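Local atomic coordinates of beta-agarase (PDB entry 6AII), a protein that degrades agarose as a GH16 family beta-agarase, probably by cleaving its beta-1,4 linkages, and releases neoagarobiose. Residues N166-F169 / A170-I173; Y222-D225 / P226-E230; W291-A295 / G296-T300. One frame throughout, in Å; residues are numbered along the deposited sequence.

All three contacts are local and follow in series along the chain; none nests in or crosses another. Contact 1 (166-173) comes first. It closes a single helical turn that leads into strand 173-181 of the mixed sheet. Contact 2 (222-230) closes the hairpin of strands 217-225 and 228-233 in the antiparallel sheet. Contact 3 (291-300) closes the end of helix 290-294, after strand 280-287 of the mixed sheet, and leads toward helix 301-306. Contacts 1 and 3 meet in space: the Phe169 ring packs against Trp291 and Arg297. Contact 2 lies apart, on the opposite side of the chain's centre from contact 3, with centres about 34 Å apart.

Contact 1: N166-F169 / A170-I173; sequences NAWF and AKHI
Ala170 closes the turn that starts at Asn166. Its N donates to Asn166 O at 2.8 Å, the four-residue step of an alpha helix. Lys171 N to Ala167 O repeats the pattern, but this bond is weak at 3.4 Å. His172 N then reaches back to Phe169 O at 3.3 Å, from well above the carbonyl plane, as the chain leaves the helix. One side-chain hydrogen bond joins the same turn: His172 ND1 donates to Trp168 O. At 2.4 Å it is very short, so its exact length is doubtful. The aromatic contact uses the same two residues. With CG anti to the backbone N (chi1 -180°), Trp168 brings one indole face to the CE1 corner of the imidazole, with the planes tilted 36°. His172 CE1 sits over the centre of that face, 3.2 Å from Trp168 CE2. Replacing His172 with a serine would probably open a gap over the indole face where CE1 now sits, and the doubtful short bond to Trp168 O would go with the ring. Tyr205 packs on His172 and makes a cation-pi contact with Lys171. The arrangement is a single-turn helix running into strand 173-181, a sheet strand of the GH16 beta-sandwich.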
loop_
_atom_site.group_PDB
_atom_site.type_symbol
_atom_site.label_atom_id
_atom_site.label_comp_id
_atom_site.label_asym_id
_atom_site.label_seq_id
_atom_site.Cartn_x
_atom_site.Cartn_y
_atom_site.Cartn_z
ATOM N N ASN A 166 -12.887 -5.339 14.175
ATOM C CA ASN A 166 -12.006 -4.630 13.224
ATOM C C ASN A 166 -12.512 -3.234 12.819
ATOM O O ASN A 166 -11.943 -2.606 11.936
ATOM C CB ASN A 166 -11.851 -5.458 11.943
ATOM C CG ASN A 166 -10.578 -5.125 11.192
ATOM O OD1 ASN A 166 -9.539 -4.946 11.822
ATOM N ND2 ASN A 166 -10.631 -5.160 9.851
ATOM N N ALA A 167 -13.565 -2.713 13.426
ATOM C CA ALA A 167 -14.162 -1.431 12.977
ATOM C C ALA A 167 -13.180 -0.281 12.942
ATOM O O ALA A 167 -13.140 0.440 11.900
ATOM C CB ALA A 167 -15.331 -1.088 13.865
ATOM N N TRP A 168 -12.348 -0.032 13.969
ATOM C CA TRP A 168 -11.423 1.119 13.904
ATOM C C TRP A 168 -10.489 0.976 12.726
ATOM O O TRP A 168 -10.140 1.913 11.975
ATOM C CB TRP A 168 -10.633 1.325 15.249
ATOM C CG TRP A 168 -9.671 2.499 15.233
ATOM C CD1 TRP A 168 -9.939 3.712 15.802
ATOM C CD2 TRP A 168 -8.363 2.629 14.649
ATOM N NE1 TRP A 168 -8.894 4.561 15.598
ATOM C CE2 TRP A 168 -7.908 3.951 14.905
ATOM C CE3 TRP A 168 -7.491 1.812 13.929
ATOM C CZ2 TRP A 168 -6.677 4.435 14.484
ATOM C CZ3 TRP A 168 -6.279 2.281 13.496
ATOM C CH2 TRP A 168 -5.872 3.604 13.745
ATOM N N PHE A 169 -9.931 -0.226 12.526
ATOM C CA PHE A 169 -8.966 -0.457 11.567
ATOM C C PHE A 169 -9.603 -0.337 10.183
ATOM O O PHE A 169 -9.007 0.290 9.343
ATOM C CB PHE A 169 -8.270 -1.798 11.762
ATOM C CG PHE A 169 -7.566 -1.837 13.101
ATOM C CD1 PHE A 169 -6.292 -1.329 13.235
ATOM C CD2 PHE A 169 -8.227 -2.328 14.200
ATOM C CE1 PHE A 169 -5.683 -1.329 14.485
ATOM C CE2 PHE A 169 -7.624 -2.276 15.445
ATOM C CZ PHE A 169 -6.374 -1.776 15.567
ATOM N N ALA A 170 -10.805 -0.867 9.993
ATOM C CA ALA A 170 -11.339 -0.982 8.632
ATOM C C ALA A 170 -11.643 0.411 8.085
ATOM O O ALA A 170 -11.700 0.566 6.864
ATOM C CB ALA A 170 -12.603 -1.842 8.636
ATOM N N LYS A 171 -11.912 1.398 8.903
ATOM C CA LYS A 171 -12.372 2.642 8.347
ATOM C C LYS A 171 -11.227 3.515 7.812
ATOM O O LYS A 171 -11.471 4.497 7.112
ATOM C CB LYS A 171 -13.203 3.414 9.355
ATOM C CG LYS A 171 -12.422 4.057 10.477
ATOM C CD LYS A 171 -13.391 4.627 11.530
ATOM C CE LYS A 171 -12.677 5.277 12.684
ATOM N NZ LYS A 171 -13.725 5.862 13.583
ATOM N N HIS A 172 -9.997 3.169 8.155
ATOM C CA HIS A 172 -8.858 4.014 7.870
ATOM C C HIS A 172 -8.102 3.569 6.609
ATOM O O HIS A 172 -8.215 2.443 6.071
ATOM C CB HIS A 172 -7.878 4.016 9.015
ATOM C CG HIS A 172 -8.331 4.648 10.243
ATOM N ND1 HIS A 172 -8.971 3.925 11.219
ATOM C CD2 HIS A 172 -8.330 5.901 10.668
ATOM C CE1 HIS A 172 -9.308 4.727 12.157
ATOM N NE2 HIS A 172 -8.910 5.949 11.882
ATOM N N ILE A 173 -7.417 4.548 6.064
ATOM C CA ILE A 173 -6.290 4.319 5.105
ATOM C C ILE A 173 -5.092 5.052 5.707
ATOM O O ILE A 173 -5.115 6.269 5.843
ATOM C CB ILE A 173 -6.610 4.765 3.677
ATOM C CG1 ILE A 173 -7.755 3.970 3.048
ATOM C CG2 ILE A 173 -5.364 4.608 2.780
ATOM C CD1 ILE A 173 -8.302 4.572 1.765
#

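Contact 2: Y222-D225 / P226-E230; sequences YWKD and PNHLE
Tyr222 and Glu230 form an antiparallel hydrogen-bonded pair: Tyr222 N donates to Glu230 O at 2.7 Å, and Glu230 N returns a bond to Tyr222 O. Trp223 and Leu229 follow as a non-hydrogen-bonded pair. The register then shifts by one residue. Lys224 and Asp225 both sit opposite His228, a beta bulge; Lys224 N bonds to His228 O, and His228 N to Asp225 O. The strand segments run at 159° to each other. Pro226 and Asn227 make the turn. Asp225 OD1 accepts from Asn227 N at 2.9 Å, an Asx turn inside the hairpin loop.

Trp223 and Leu229 lie side by side on one face, with Trp223 CD1 3.8 Å from Leu229 CD2. The other face is more polar. His228 NE2 donates to Glu230 OE2 at 2.7 Å, nearly in the imidazole plane, and Ser242 holds His228 ND1. Together these bonds fix the rotation of the ring. Lys224, fully extended, lays CD over one imidazole face in a CH-pi contact, 4.0 Å from the His228 ring centroid. A water bridges Lys224 NZ and Glu230 OE2. Glu230 OE1 meets the edge of the Tyr222 ring, 3.5 Å from Tyr222 CD2, and also bonds to Tyr232. This is a bulged beta hairpin with a two-residue loop, in the antiparallel sheet of the GH16 beta-sandwich; its Trp223-Leu229 face packs on Ile146 of strand 144-151 in the other sheet.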
loop_
_atom_site.group_PDB
_atom_site.type_symbol
_atom_site.label_atom_id
_atom_site.label_comp_id
_atom_site.label_asym_id
_atom_site.label_seq_id
_atom_site.Cartn_x
_atom_site.Cartn_y
_atom_site.Cartn_z
ATOM N N TYR A 222 1.737 11.585 -5.477
ATOM C CA TYR A 222 2.651 12.358 -6.289
ATOM C C TYR A 222 3.895 12.580 -5.430
ATOM O O TYR A 222 3.872 13.337 -4.472
ATOM C CB TYR A 222 2.024 13.683 -6.740
ATOM C CG TYR A 222 2.883 14.582 -7.618
ATOM C CD1 TYR A 222 3.907 14.039 -8.385
ATOM C CD2 TYR A 222 2.608 15.936 -7.705
ATOM C CE1 TYR A 222 4.665 14.858 -9.216
ATOM C CE2 TYR A 222 3.341 16.751 -8.564
ATOM C CZ TYR A 222 4.368 16.204 -9.294
ATOM O OH TYR A 222 5.152 16.931 -10.170
ATOM N N TRP A 223 4.959 11.890 -5.799
ATOM C CA TRP A 223 6.245 12.104 -5.218
ATOM C C TRP A 223 6.965 13.164 -6.085
ATOM O O TRP A 223 7.530 12.810 -7.106
ATOM C CB TRP A 223 7.009 10.793 -5.148
ATOM C CG TRP A 223 8.418 10.816 -4.629
ATOM C CD1 TRP A 223 9.077 11.823 -3.972
ATOM C CD2 TRP A 223 9.367 9.749 -4.830
ATOM N NE1 TRP A 223 10.357 11.383 -3.679
ATOM C CE2 TRP A 223 10.571 10.157 -4.233
ATOM C CE3 TRP A 223 9.267 8.458 -5.405
ATOM C CZ2 TRP A 223 11.701 9.310 -4.229
ATOM C CZ3 TRP A 223 10.383 7.644 -5.404
ATOM C CH2 TRP A 223 11.574 8.072 -4.799
ATOM N N LYS A 224 6.777 14.388 -5.698
ATOM C CA LYS A 224 7.059 15.537 -6.568
ATOM C C LYS A 224 8.568 15.879 -6.532
ATOM O O LYS A 224 9.228 16.083 -7.591
ATOM C CB LYS A 224 6.237 16.738 -6.144
ATOM C CG LYS A 224 6.582 17.992 -6.915
ATOM C CD LYS A 224 5.628 19.125 -6.571
ATOM C CE LYS A 224 5.913 20.430 -7.278
ATOM N NZ LYS A 224 4.825 21.372 -6.929
ATOM N N ASP A 225 9.115 15.861 -5.329
ATOM C CA ASP A 225 10.526 16.174 -5.101
ATOM C C ASP A 225 10.894 15.550 -3.762
ATOM O O ASP A 225 10.033 14.947 -3.083
ATOM C CB ASP A 225 10.797 17.691 -5.200
ATOM C CG ASP A 225 10.184 18.577 -4.140
ATOM O OD1 ASP A 225 10.423 18.335 -2.946
ATOM O OD2 ASP A 225 9.431 19.492 -4.515
ATOM N N PRO A 226 12.175 15.610 -3.382
ATOM C CA PRO A 226 12.585 14.887 -2.216
ATOM C C PRO A 226 11.937 15.380 -0.915
ATOM O O PRO A 226 12.036 14.639 0.056
ATOM C CB PRO A 226 14.131 15.035 -2.171
ATOM C CG PRO A 226 14.449 15.232 -3.643
ATOM C CD PRO A 226 13.355 16.142 -4.119
ATOM N N ASN A 227 11.333 16.552 -0.903
ATOM C CA ASN A 227 10.670 17.050 0.283
ATOM C C ASN A 227 9.184 17.345 0.000
ATOM O O ASN A 227 8.618 18.257 0.595
ATOM C CB ASN A 227 11.376 18.310 0.816
ATOM C CG ASN A 227 12.710 17.917 1.426
ATOM O OD1 ASN A 227 12.750 17.386 2.536
ATOM N ND2 ASN A 227 13.775 18.056 0.639
ATOM N N HIS A 228 8.535 16.579 -0.878
ATOM C CA HIS A 228 7.144 16.920 -1.264
ATOM C C HIS A 228 6.399 15.648 -1.695
ATOM O O HIS A 228 6.698 15.082 -2.777
ATOM C CB HIS A 228 7.109 18.010 -2.329
ATOM C CG HIS A 228 5.726 18.568 -2.535
ATOM N ND1 HIS A 228 5.330 19.789 -2.062
ATOM C CD2 HIS A 228 4.647 18.087 -3.197
ATOM C CE1 HIS A 228 4.076 20.055 -2.418
ATOM N NE2 HIS A 228 3.638 19.010 -3.126
ATOM N N LEU A 229 5.340 15.305 -0.932
ATOM C CA LEU A 229 4.482 14.175 -1.265
ATOM C C LEU A 229 3.018 14.649 -1.214
ATOM O O LEU A 229 2.652 15.434 -0.318
ATOM C CB LEU A 229 4.623 13.083 -0.208
ATOM C CG LEU A 229 5.943 12.364 -0.067
ATOM C CD1 LEU A 229 5.825 11.378 1.095
ATOM C CD2 LEU A 229 6.316 11.657 -1.348
ATOM N N GLU A 230 2.239 14.219 -2.210
ATOM C CA GLU A 230 0.821 14.516 -2.184
ATOM C C GLU A 230 0.068 13.217 -2.362
ATOM O O GLU A 230 0.398 12.395 -3.221
ATOM C CB GLU A 230 0.363 15.442 -3.318
ATOM C CG GLU A 230 1.114 16.770 -3.336
ATOM C CD GLU A 230 0.849 17.631 -4.557
ATOM O OE1 GLU A 230 0.136 17.178 -5.503
ATOM O OE2 GLU A 230 1.454 18.743 -4.610
HETATM O O HOH W 1 2.147 20.215 -6.619
HETATM O O HOH W 2 13.528 19.211 -2.037
#

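Contact 3: W291-A295 / G296-T300; sequences WNALA and GRYPT
Trp291 and Asn292 meet Arg297 where helix 290-294 ends in a Schellman motif. Trp291 comes first, and its contact is slight. Its CE3 lies 3.7 Å from Arg297 NH2, at the edge of the guanidinium. The indole and guanidinium planes are inclined to each other. Tyr152 packs against the same indole.

Asn292 makes three hydrogen bonds to Arg297. Its backbone O accepts from Arg297 N at 2.9 Å, the long bond of the Schellman motif. Its side-chain OD1 accepts twice more from the same arginine. Arg297 NE approaches OD1 in the carbonyl plane, on a lone pair. Arg297 NH2 comes tilted from that plane. Both bonds keep OD1 in the guanidinium plane, though the amide itself stands at 82° to it. The arginine chain bends at chi3 (-53°) and so brings the guanidinium back over the helix end.

Ala293 gives the second Schellman bond: its O accepts from Gly296 N at 3.0 Å, with the donor well above the carbonyl plane. Gly296 has a positive phi of 94°. A side chain there would clash with Ala295 O, so glycine suits this position. Ala293 CB also packs on Tyr298, 4.0 Å from Tyr298 CD2. The hydroxyl of that tyrosine is held outside the turn, by Thr103 and Pro101 O.

Ala295 ends the segment. Thr163 takes part on this side too, since its O accepts from Arg297 NH1 and its OG1 bonds to Ala295 O. The guanidinium is thus held along its NE-NH2 edge by Asn292 OD1 and at NH1 by Thr163 O, while one face rests on a methyl group: Ala295 CB is 3.4 Å from Arg297 NH1.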
loop_
_atom_site.group_PDB
_atom_site.type_symbol
_atom_site.label_atom_id
_atom_site.label_comp_id
_atom_site.label_asym_id
_atom_site.label_seq_id
_atom_site.Cartn_x
_atom_site.Cartn_y
_atom_site.Cartn_z
ATOM N N TRP A 291 0.600 -8.327 15.348
ATOM C CA TRP A 291 -0.214 -7.509 16.341
ATOM C C TRP A 291 -1.723 -7.735 16.064
ATOM O O TRP A 291 -2.508 -8.082 16.963
ATOM C CB TRP A 291 0.196 -6.012 16.306
ATOM C CG TRP A 291 0.230 -5.284 14.981
ATOM C CD1 TRP A 291 1.245 -5.291 14.050
ATOM C CD2 TRP A 291 -0.724 -4.331 14.483
ATOM N NE1 TRP A 291 0.957 -4.465 12.990
ATOM C CE2 TRP A 291 -0.253 -3.861 13.227
ATOM C CE3 TRP A 291 -1.949 -3.837 14.957
ATOM C CZ2 TRP A 291 -0.974 -2.941 12.452
ATOM C CZ3 TRP A 291 -2.667 -2.948 14.172
ATOM C CH2 TRP A 291 -2.174 -2.487 12.948
ATOM N N ASN A 292 -2.062 -7.747 14.800
ATOM C CA ASN A 292 -3.437 -7.955 14.458
ATOM C C ASN A 292 -3.860 -9.411 14.751
ATOM O O ASN A 292 -4.922 -9.673 15.281
ATOM C CB ASN A 292 -3.739 -7.556 13.016
ATOM C CG ASN A 292 -3.878 -6.058 12.820
ATOM O OD1 ASN A 292 -4.654 -5.399 13.522
ATOM N ND2 ASN A 292 -3.186 -5.523 11.820
ATOM N N ALA A 293 -3.053 -10.366 14.296
ATOM C CA ALA A 293 -3.437 -11.758 14.427
ATOM C C ALA A 293 -3.564 -12.161 15.901
ATOM O O ALA A 293 -4.572 -12.842 16.215
ATOM C CB ALA A 293 -2.457 -12.633 13.733
ATOM N N LEU A 294 -2.649 -11.627 16.723
ATOM C CA LEU A 294 -2.697 -12.033 18.159
ATOM C C LEU A 294 -3.930 -11.436 18.854
ATOM O O LEU A 294 -4.458 -12.007 19.843
ATOM C CB LEU A 294 -1.394 -11.603 18.826
ATOM C CG LEU A 294 -0.129 -12.394 18.434
ATOM C CD1 LEU A 294 1.136 -11.719 18.915
ATOM C CD2 LEU A 294 -0.254 -13.818 18.908
ATOM N N ALA A 295 -4.448 -10.360 18.292
ATOM C CA ALA A 295 -5.664 -9.696 18.803
ATOM C C ALA A 295 -6.940 -10.388 18.325
ATOM O O ALA A 295 -8.041 -10.008 18.798
ATOM C CB ALA A 295 -5.612 -8.206 18.417
ATOM N N GLY A 296 -6.865 -11.347 17.356
ATOM C CA GLY A 296 -7.997 -11.983 16.814
ATOM C C GLY A 296 -8.495 -11.314 15.524
ATOM O O GLY A 296 -9.468 -11.812 14.912
ATOM N N ARG A 297 -7.763 -10.263 15.094
ATOM C CA ARG A 297 -8.077 -9.564 13.818
ATOM C C ARG A 297 -7.348 -10.324 12.693
ATOM O O ARG A 297 -6.381 -9.885 12.094
ATOM C CB ARG A 297 -7.696 -8.091 13.928
ATOM C CG ARG A 297 -8.586 -7.314 14.906
ATOM C CD ARG A 297 -8.276 -5.826 15.027
ATOM N NE ARG A 297 -6.893 -5.586 15.314
ATOM C CZ ARG A 297 -6.382 -5.259 16.494
ATOM N NH1 ARG A 297 -7.150 -5.272 17.575
ATOM N NH2 ARG A 297 -5.123 -4.889 16.556
ATOM N N TYR A 298 -8.001 -11.409 12.335
ATOM C CA TYR A 298 -7.454 -12.446 11.546
ATOM C C TYR A 298 -8.621 -13.273 10.995
ATOM O O TYR A 298 -9.575 -13.533 11.737
ATOM C CB TYR A 298 -6.629 -13.310 12.535
ATOM C CG TYR A 298 -5.805 -14.360 11.871
ATOM C CD1 TYR A 298 -5.892 -15.718 12.155
ATOM C CD2 TYR A 298 -4.963 -13.939 10.841
ATOM C CE1 TYR A 298 -5.036 -16.623 11.551
ATOM C CE2 TYR A 298 -4.161 -14.843 10.171
ATOM C CZ TYR A 298 -4.168 -16.177 10.552
ATOM O OH TYR A 298 -3.353 -16.954 9.811
ATOM N N PRO A 299 -8.638 -13.684 9.714
ATOM C CA PRO A 299 -9.882 -14.365 9.217
ATOM C C PRO A 299 -10.218 -15.661 9.961
ATOM O O PRO A 299 -9.300 -16.443 10.241
ATOM C CB PRO A 299 -9.582 -14.679 7.778
ATOM C CG PRO A 299 -8.578 -13.619 7.381
ATOM C CD PRO A 299 -7.709 -13.519 8.611
ATOM N N THR A 300 -11.454 -15.776 10.358
ATOM C CA THR A 300 -11.912 -17.074 10.932
ATOM C C THR A 300 -12.028 -18.071 9.795
ATOM O O THR A 300 -12.190 -17.725 8.664
ATOM C CB THR A 300 -13.234 -16.931 11.678
ATOM O OG1 THR A 300 -14.270 -16.539 10.783
ATOM C CG2 THR A 300 -13.159 -15.901 12.773
#